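Local coordinates for protein Aureochrome1 (Vaucheria frigida, PDB 3UE6) that probably senses blue light through a LOV (PAS-type) domain that holds flavin mononucleotide as its chromophore, at residues A[156-159]-A[160-164]. Residues are numbered along the deposited sequence; the frame is centred on the assembly and turned at random.
Sequences LLVN and EQNIE
Leu156, Leu157 and Val158 each offer a carbonyl to the residue four places on, toward the C-terminal end of helix 151-161. Glu160 N reaches Leu156 O at 3.2 Å. Gln161 N meets Leu157 O at 3.1 Å, and this bond is nearly straight, with an N-H...O angle of 169°. Asn162 N donates to Val158 O at 3.0 Å, but the bond is bent to 135°. Next, Ile163 N turns back to Glu160 O, three residues away, at 2.9 Å.

Val158 and Asn162 lie side by side and point the same way. CG of Asn162 sits beside its own backbone N (chi1 -68°), which brings the amide alongside the valine. Val158 CG1 packs on the amide, 3.7 Å from Asn162 ND2. The aliphatic part of Gln161 passes Leu157 O, with CG 3.5 Å from it. Replacing Asn162 by an alanine removes the amide and would probably leave Val158 CG1 without the group it packs on.

Leu157 and Gln161 also touch strand 109-116, at Cys112, and Val158 rests on Trp124 of strand 122-133. One side of the helix thus faces the PAS sheet. Asn159 and Glu160 are exposed. With no side-chain hydrogen bond or salt bridge joining the two segments, backbone hydrogen bonds carry this surface contact, and the side chains add only van der Waals contact, a methyl against an amide and methylenes beside a carbonyl.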
loop_
_atom_site.group_PDB
_atom_site.type_symbol
_atom_site.label_atom_id
_atom_site.label_comp_id
_atom_site.label_asym_id
_atom_site.label_seq_id
_atom_site.Cartn_x
_atom_site.Cartn_y
_atom_site.Cartn_z
ATOM N N LEU A 156 24.405 -13.249 7.285
ATOM C CA LEU A 156 24.979 -11.996 6.822
ATOM C C LEU A 156 24.197 -10.807 7.373
ATOM O O LEU A 156 24.776 -9.869 7.927
ATOM C CB LEU A 156 24.980 -11.960 5.293
ATOM C CG LEU A 156 25.919 -10.960 4.619
ATOM C CD1 LEU A 156 27.352 -11.455 4.687
ATOM C CD2 LEU A 156 25.498 -10.739 3.178
ATOM N N LEU A 157 22.878 -10.854 7.218
ATOM C CA LEU A 157 22.016 -9.753 7.635
ATOM C C LEU A 157 22.075 -9.497 9.135
ATOM O O LEU A 157 22.054 -8.350 9.577
ATOM C CB LEU A 157 20.572 -10.022 7.218
ATOM C CG LEU A 157 20.311 -10.010 5.713
ATOM C CD1 LEU A 157 18.880 -10.422 5.413
ATOM C CD2 LEU A 157 20.605 -8.629 5.147
ATOM N N VAL A 158 22.150 -10.568 9.916
ATOM C CA VAL A 158 22.151 -10.451 11.371
ATOM C C VAL A 158 23.477 -9.915 11.888
ATOM O O VAL A 158 23.510 -9.128 12.835
ATOM C CB VAL A 158 21.827 -11.788 12.058
ATOM C CG1 VAL A 158 22.194 -11.732 13.535
ATOM C CG2 VAL A 158 20.357 -12.133 11.880
ATOM N N ASN A 159 24.570 -10.338 11.263
ATOM C CA ASN A 159 25.885 -9.840 11.642
ATOM C C ASN A 159 26.040 -8.350 11.367
ATOM O O ASN A 159 26.804 -7.665 12.047
ATOM C CB ASN A 159 26.999 -10.636 10.957
ATOM C CG ASN A 159 27.203 -12.005 11.577
ATOM O OD1 ASN A 159 27.540 -12.969 10.889
ATOM N ND2 ASN A 159 26.988 -12.100 12.884
ATOM N N GLU A 160 25.309 -7.848 10.378
ATOM C CA GLU A 160 25.312 -6.419 10.091
ATOM C C GLU A 160 24.490 -5.670 11.128
ATOM O O GLU A 160 24.943 -4.673 11.691
ATOM C CB GLU A 160 24.789 -6.133 8.679
ATOM C CG GLU A 160 25.881 -6.088 7.619
ATOM C CD GLU A 160 26.879 -4.971 7.865
ATOM O OE1 GLU A 160 26.444 -3.817 8.069
ATOM O OE2 GLU A 160 28.097 -5.245 7.863
ATOM N N GLN A 161 23.283 -6.166 11.381
ATOM C CA GLN A 161 22.410 -5.587 12.396
ATOM C C GLN A 161 23.091 -5.507 13.755
ATOM O O GLN A 161 22.812 -4.609 14.543
ATOM C CB GLN A 161 21.116 -6.395 12.513
ATOM C CG GLN A 161 20.119 -6.146 11.404
ATOM C CD GLN A 161 19.005 -7.173 11.371
ATOM O OE1 GLN A 161 18.718 -7.834 12.369
ATOM N NE2 GLN A 161 18.377 -7.321 10.210
ATOM N N ASN A 162 23.988 -6.450 14.023
ATOM C CA ASN A 162 24.659 -6.512 15.318
ATOM C C ASN A 162 25.842 -5.554 15.434
ATOM O O ASN A 162 26.484 -5.480 16.482
ATOM C CB ASN A 162 25.096 -7.944 15.636
ATOM C CG ASN A 162 23.915 -8.869 15.881
ATOM O OD1 ASN A 162 22.756 -8.448 15.820
ATOM N ND2 ASN A 162 24.203 -10.135 16.153
ATOM N N ILE A 163 26.127 -4.817 14.362
ATOM C CA ILE A 163 27.217 -3.841 14.377
ATOM C C ILE A 163 26.916 -2.724 15.368
ATOM O O ILE A 163 27.825 -2.138 15.956
ATOM C CB ILE A 163 27.493 -3.267 12.971
ATOM C CG1 ILE A 163 28.800 -3.842 12.415
ATOM C CG2 ILE A 163 27.556 -1.742 12.999
ATOM C CD1 ILE A 163 28.872 -5.353 12.484
ATOM N N GLU A 164 25.629 -2.449 15.553
ATOM C CA GLU A 164 25.173 -1.431 16.496
ATOM C C GLU A 164 25.732 -1.624 17.903
ATOM O O GLU A 164 25.974 -0.656 18.623
ATOM C CB GLU A 164 23.644 -1.432 16.590
ATOM C CG GLU A 164 22.918 -0.675 15.489
ATOM C CD GLU A 164 21.471 -0.385 15.854
ATOM O OE1 GLU A 164 21.239 0.218 16.923
ATOM O OE2 GLU A 164 20.568 -0.767 15.080
#